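Local coordinates for surface glycoprotein (PDB 5KLH) that is a surface antigen of the insect-stage trypanosome whose bilobed ectodomain, the part described here, may act as a sensor, at residues W29-Q43 and S55-N67. Numbering follows the deposited sequence. Where two conformers were deposited one is given.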
loop_
_atom_site.group_PDB
_atom_site.type_symbol
_atom_site.label_atom_id
_atom_site.label_comp_id
_atom_site.label_asym_id
_atom_site.label_seq_id
_atom_site.Cartn_x
_atom_site.Cartn_y
_atom_site.Cartn_z
ATOM N N TRP A 29 -9.091 19.960 -6.242
ATOM C CA TRP A 29 -9.608 18.625 -5.918
ATOM C C TRP A 29 -10.596 18.644 -4.742
ATOM O O TRP A 29 -10.470 17.894 -3.754
ATOM C CB TRP A 29 -8.441 17.661 -5.649
ATOM C CG TRP A 29 -7.891 17.007 -6.898
ATOM C CD1 TRP A 29 -8.104 17.395 -8.195
ATOM C CD2 TRP A 29 -7.045 15.849 -6.963
ATOM N NE1 TRP A 29 -7.451 16.545 -9.056
ATOM C CE2 TRP A 29 -6.796 15.588 -8.325
ATOM C CE3 TRP A 29 -6.474 15.004 -5.998
ATOM C CZ2 TRP A 29 -5.995 14.527 -8.751
ATOM C CZ3 TRP A 29 -5.688 13.941 -6.425
ATOM C CH2 TRP A 29 -5.458 13.715 -7.788
ATOM N N THR A 30 -11.576 19.536 -4.849
ATOM C CA THR A 30 -12.666 19.597 -3.890
ATOM C C THR A 30 -13.747 18.623 -4.329
ATOM O O THR A 30 -13.737 18.160 -5.474
ATOM C CB THR A 30 -13.255 20.993 -3.816
ATOM O OG1 THR A 30 -13.503 21.426 -5.162
ATOM C CG2 THR A 30 -12.279 21.948 -3.133
ATOM N N GLY A 31 -14.690 18.336 -3.437
ATOM C CA GLY A 31 -15.762 17.408 -3.742
ATOM C C GLY A 31 -16.121 16.580 -2.523
ATOM O O GLY A 31 -16.042 17.065 -1.390
ATOM N N THR A 32 -16.515 15.330 -2.748
ATOM C CA THR A 32 -16.923 14.450 -1.651
ATOM C C THR A 32 -16.391 13.034 -1.801
ATOM O O THR A 32 -16.130 12.568 -2.910
ATOM C CB THR A 32 -18.463 14.359 -1.513
ATOM O OG1 THR A 32 -19.037 14.032 -2.786
ATOM C CG2 THR A 32 -19.057 15.668 -1.012
ATOM N N PHE A 33 -16.246 12.361 -0.665
ATOM C CA PHE A 33 -16.018 10.927 -0.611
ATOM C C PHE A 33 -17.240 10.333 0.079
ATOM O O PHE A 33 -17.464 10.603 1.253
ATOM C CB PHE A 33 -14.741 10.570 0.165
ATOM C CG PHE A 33 -13.457 10.939 -0.538
ATOM C CD1 PHE A 33 -12.900 10.093 -1.492
ATOM C CD2 PHE A 33 -12.782 12.103 -0.208
ATOM C CE1 PHE A 33 -11.697 10.428 -2.128
ATOM C CE2 PHE A 33 -11.588 12.436 -0.834
ATOM C CZ PHE A 33 -11.041 11.603 -1.782
ATOM N N SER A 34 -18.021 9.541 -0.651
ATOM C CA SER A 34 -19.264 8.982 -0.129
ATOM C C SER A 34 -20.059 10.048 0.640
ATOM O O SER A 34 -20.448 9.835 1.798
ATOM C CB SER A 34 -18.975 7.772 0.765
ATOM O OG SER A 34 -18.398 6.731 -0.010
ATOM N N ASP A 35 -20.251 11.188 -0.026
ATOM C CA ASP A 35 -21.023 12.331 0.463
ATOM C C ASP A 35 -20.387 13.073 1.637
ATOM O O ASP A 35 -20.981 14.018 2.163
ATOM C CB ASP A 35 -22.429 11.885 0.842
ATOM C CG ASP A 35 -23.125 11.179 -0.287
ATOM O OD1 ASP A 35 -23.156 11.744 -1.401
ATOM O OD2 ASP A 35 -23.601 10.047 -0.067
ATOM N N VAL A 36 -19.178 12.685 2.037
ATOM C CA VAL A 36 -18.470 13.481 3.040
ATOM C C VAL A 36 -17.573 14.513 2.357
ATOM O O VAL A 36 -16.830 14.180 1.434
ATOM C CB VAL A 36 -17.620 12.600 3.980
ATOM C CG1 VAL A 36 -16.936 13.464 5.044
ATOM C CG2 VAL A 36 -18.485 11.549 4.651
ATOM N N LYS A 37 -17.647 15.769 2.795
ATOM C CA LYS A 37 -16.887 16.842 2.150
ATOM C C LYS A 37 -15.381 16.590 2.187
ATOM O O LYS A 37 -14.823 16.334 3.251
ATOM C CB LYS A 37 -17.175 18.186 2.819
ATOM C CG LYS A 37 -16.467 19.350 2.145
ATOM C CD LYS A 37 -16.869 20.677 2.769
ATOM C CE LYS A 37 -16.251 21.824 1.994
ATOM N NZ LYS A 37 -16.722 23.159 2.474
ATOM N N ALA A 38 -14.735 16.685 1.031
ATOM C CA ALA A 38 -13.286 16.494 0.934
ATOM C C ALA A 38 -12.518 17.777 1.228
ATOM O O ALA A 38 -13.025 18.880 1.021
ATOM C CB ALA A 38 -12.917 15.986 -0.443
ATOM N N THR A 39 -11.272 17.628 1.666
ATOM C CA THR A 39 -10.422 18.764 1.944
ATOM C C THR A 39 -9.077 18.519 1.305
ATOM O O THR A 39 -8.472 17.488 1.554
ATOM C CB THR A 39 -10.237 18.972 3.467
ATOM O OG1 THR A 39 -11.518 19.108 4.094
ATOM C CG2 THR A 39 -9.395 20.209 3.744
ATOM N N VAL A 40 -8.618 19.450 0.475
ATOM C CA VAL A 40 -7.283 19.351 -0.093
ATOM C C VAL A 40 -6.247 19.662 0.976
ATOM O O VAL A 40 -6.320 20.697 1.642
ATOM C CB VAL A 40 -7.106 20.316 -1.286
ATOM C CG1 VAL A 40 -5.669 20.270 -1.820
ATOM C CG2 VAL A 40 -8.083 19.953 -2.372
ATOM N N ARG A 41 -5.278 18.759 1.123
ATOM C CA ARG A 41 -4.259 18.855 2.153
ATOM C C ARG A 41 -2.891 18.984 1.530
ATOM O O ARG A 41 -2.538 18.226 0.626
ATOM C CB ARG A 41 -4.273 17.614 3.054
ATOM C CG ARG A 41 -5.542 17.389 3.845
ATOM C CD ARG A 41 -5.610 18.281 5.044
ATOM N NE ARG A 41 -6.813 18.067 5.847
ATOM C CZ ARG A 41 -7.198 18.906 6.804
ATOM N NH1 ARG A 41 -6.475 19.989 7.040
ATOM N NH2 ARG A 41 -8.294 18.679 7.513
ATOM N N ARG A 42 -2.105 19.930 2.024
ATOM C CA ARG A 42 -0.727 20.062 1.586
ATOM C C ARG A 42 0.204 19.645 2.722
ATOM O O ARG A 42 0.240 20.289 3.773
ATOM C CB ARG A 42 -0.457 21.498 1.129
ATOM C CG ARG A 42 -1.285 21.908 -0.094
ATOM C CD ARG A 42 -1.536 23.417 -0.175
ATOM N NE ARG A 42 -2.802 23.816 0.447
ATOM C CZ ARG A 42 -2.909 24.571 1.539
ATOM N NH1 ARG A 42 -4.106 24.874 2.024
ATOM N NH2 ARG A 42 -1.825 25.028 2.148
ATOM N N GLN A 43 0.937 18.550 2.517
ATOM C CA GLN A 43 1.842 18.022 3.531
ATOM C C GLN A 43 3.278 18.177 3.041
ATOM O O GLN A 43 3.528 18.459 1.857
ATOM C CB GLN A 43 1.534 16.546 3.844
ATOM C CG GLN A 43 1.762 15.570 2.650
ATOM C CD GLN A 43 1.445 14.101 2.976
ATOM O OE1 GLN A 43 1.207 13.757 4.139
ATOM N NE2 GLN A 43 1.444 13.228 1.939
ATOM N N SER A 55 3.749 17.505 -1.001
ATOM C CA SER A 55 2.884 16.382 -1.342
ATOM C C SER A 55 1.479 16.906 -1.136
ATOM O O SER A 55 1.233 17.637 -0.175
ATOM C CB SER A 55 3.178 15.161 -0.460
ATOM O OG SER A 55 2.187 14.144 -0.597
ATOM N N VAL A 56 0.568 16.565 -2.040
ATOM C CA VAL A 56 -0.768 17.128 -1.989
ATOM C C VAL A 56 -1.788 16.025 -2.229
ATOM O O VAL A 56 -1.658 15.257 -3.182
ATOM C CB VAL A 56 -0.963 18.243 -3.042
ATOM C CG1 VAL A 56 -2.382 18.780 -2.967
ATOM C CG2 VAL A 56 0.033 19.365 -2.820
ATOM N N TYR A 57 -2.781 15.919 -1.354
ATOM C CA TYR A 57 -3.840 14.936 -1.546
ATOM C C TYR A 57 -5.173 15.553 -1.140
ATOM O O TYR A 57 -5.211 16.599 -0.498
ATOM C CB TYR A 57 -3.550 13.662 -0.740
ATOM C CG TYR A 57 -3.366 13.879 0.745
ATOM C CD1 TYR A 57 -2.118 14.182 1.267
ATOM C CD2 TYR A 57 -4.436 13.753 1.624
ATOM C CE1 TYR A 57 -1.944 14.383 2.628
ATOM C CE2 TYR A 57 -4.268 13.946 2.978
ATOM C CZ TYR A 57 -3.018 14.261 3.471
ATOM O OH TYR A 57 -2.851 14.449 4.818
ATOM N N THR A 58 -6.273 14.932 -1.522
ATOM C CA THR A 58 -7.555 15.354 -0.980
ATOM C C THR A 58 -8.120 14.212 -0.133
ATOM O O THR A 58 -7.879 13.031 -0.426
ATOM C CB THR A 58 -8.515 15.796 -2.093
ATOM O OG1 THR A 58 -9.636 16.463 -1.517
ATOM C CG2 THR A 58 -9.007 14.607 -2.919
ATOM N N GLU A 59 -8.813 14.558 0.953
ATOM C CA GLU A 59 -9.173 13.555 1.961
ATOM C C GLU A 59 -10.508 13.813 2.626
ATOM O O GLU A 59 -10.966 14.949 2.704
ATOM C CB GLU A 59 -8.094 13.469 3.054
ATOM C CG GLU A 59 -7.908 14.754 3.882
ATOM C CD GLU A 59 -8.895 14.895 5.039
ATOM O OE1 GLU A 59 -9.048 16.028 5.556
ATOM O OE2 GLU A 59 -9.505 13.879 5.449
ATOM N N ALA A 60 -11.109 12.742 3.127
ATOM C CA ALA A 60 -12.254 12.853 3.997
ATOM C C ALA A 60 -12.288 11.616 4.870
ATOM O O ALA A 60 -11.779 10.561 4.478
ATOM C CB ALA A 60 -13.550 13.009 3.182
ATOM N N THR A 61 -12.862 11.757 6.060
ATOM C CA THR A 61 -13.085 10.620 6.950
ATOM C C THR A 61 -14.490 10.093 6.706
ATOM O O THR A 61 -15.471 10.819 6.878
ATOM C CB THR A 61 -12.910 11.017 8.419
ATOM O OG1 THR A 61 -11.569 11.471 8.621
ATOM C CG2 THR A 61 -13.168 9.829 9.336
ATOM N N VAL A 62 -14.581 8.843 6.258
ATOM C CA VAL A 62 -15.857 8.240 5.924
ATOM C C VAL A 62 -16.306 7.318 7.040
ATOM O O VAL A 62 -15.584 6.406 7.414
ATOM C CB VAL A 62 -15.768 7.444 4.604
ATOM C CG1 VAL A 62 -17.096 6.812 4.288
ATOM C CG2 VAL A 62 -15.336 8.368 3.468
ATOM N N PRO A 63 -17.500 7.558 7.596
ATOM C CA PRO A 63 -17.938 6.627 8.639
ATOM C C PRO A 63 -18.212 5.245 8.061
ATOM O O PRO A 63 -18.665 5.141 6.929
ATOM C CB PRO A 63 -19.223 7.276 9.167
ATOM C CG PRO A 63 -19.726 8.101 8.005
ATOM C CD PRO A 63 -18.493 8.608 7.315
ATOM N N VAL A 64 -17.935 4.193 8.819
ATOM C CA VAL A 64 -18.251 2.855 8.336
ATOM C C VAL A 64 -19.774 2.671 8.255
ATOM O O VAL A 64 -20.309 2.159 7.260
ATOM C CB VAL A 64 -17.605 1.786 9.236
ATOM C CG1 VAL A 64 -18.201 0.419 8.989
ATOM C CG2 VAL A 64 -16.109 1.756 8.986
ATOM N N SER A 65 -20.470 3.117 9.294
ATOM C CA SER A 65 -21.934 3.043 9.324
ATOM C C SER A 65 -22.568 3.815 8.171
ATOM O O SER A 65 -22.310 5.012 7.979
ATOM C CB SER A 65 -22.469 3.564 10.659
ATOM O OG SER A 65 -23.862 3.321 10.763
ATOM N N GLY A 66 -23.381 3.115 7.384
ATOM C CA GLY A 66 -24.046 3.723 6.249
ATOM C C GLY A 66 -23.259 3.654 4.955
ATOM O O GLY A 66 -23.757 4.053 3.903
ATOM N N ASN A 67 -22.030 3.150 5.034
ATOM C CA ASN A 67 -21.173 3.046 3.859
ATOM C C ASN A 67 -20.621 1.638 3.703
ATOM O O ASN A 67 -19.538 1.454 3.149
ATOM C CB ASN A 67 -20.018 4.062 3.926
ATOM C CG ASN A 67 -20.500 5.491 3.817
ATOM O OD1 ASN A 67 -21.077 5.887 2.796
ATOM N ND2 ASN A 67 -20.256 6.283 4.863
HETATM O O HOH W 1 -21.134 9.157 4.649
HETATM O O HOH W 2 -23.024 7.813 2.234
HETATM O O HOH W 3 -12.481 16.392 4.607
HETATM O O HOH W 4 -10.681 16.722 7.276
HETATM O O HOH W 5 -0.822 12.201 5.388
#
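T39, R41 and Q43 form antiparallel hydrogen-bonded pairs with E59, Y57 and S55, joining the strands of a beta hairpin; the bond from R41 N to Y57 O measures 2.7 Å. Beyond T39 the ladder parts, and a water bridges K37 O and E59 O while accepting a bond from T39 OG1.

On the face carrying R41, a bend at chi2 (-78°) swings its guanidinium back over T39 CG2, and R41 NE makes a 3.0 Å salt bridge to E59 OE1, approached on the anti side but tilted 29° from the carboxylate plane. Q43 NE2 donates to S55 OG (2.8 Å) in the plane of its amide, and S55 OG also bonds D207. On the opposite face, with V40 and V56, T58 OG1 donates to W29 O (2.8 Å).

R41 CB makes a CH-pi contact over one face of the Y57 ring, 3.8 Å from its centroid, with Q43 CD at the ring edge. F33 CD2 packs on A60 CB at 3.6 Å, and V36 CG1 touches the same methyl.

In the large mixed sheet, strand 51-63 pairs on with strand 197-204, strand 31-33 with strand 72-79, and helix 208-215 meets Q43 and S55 through F209.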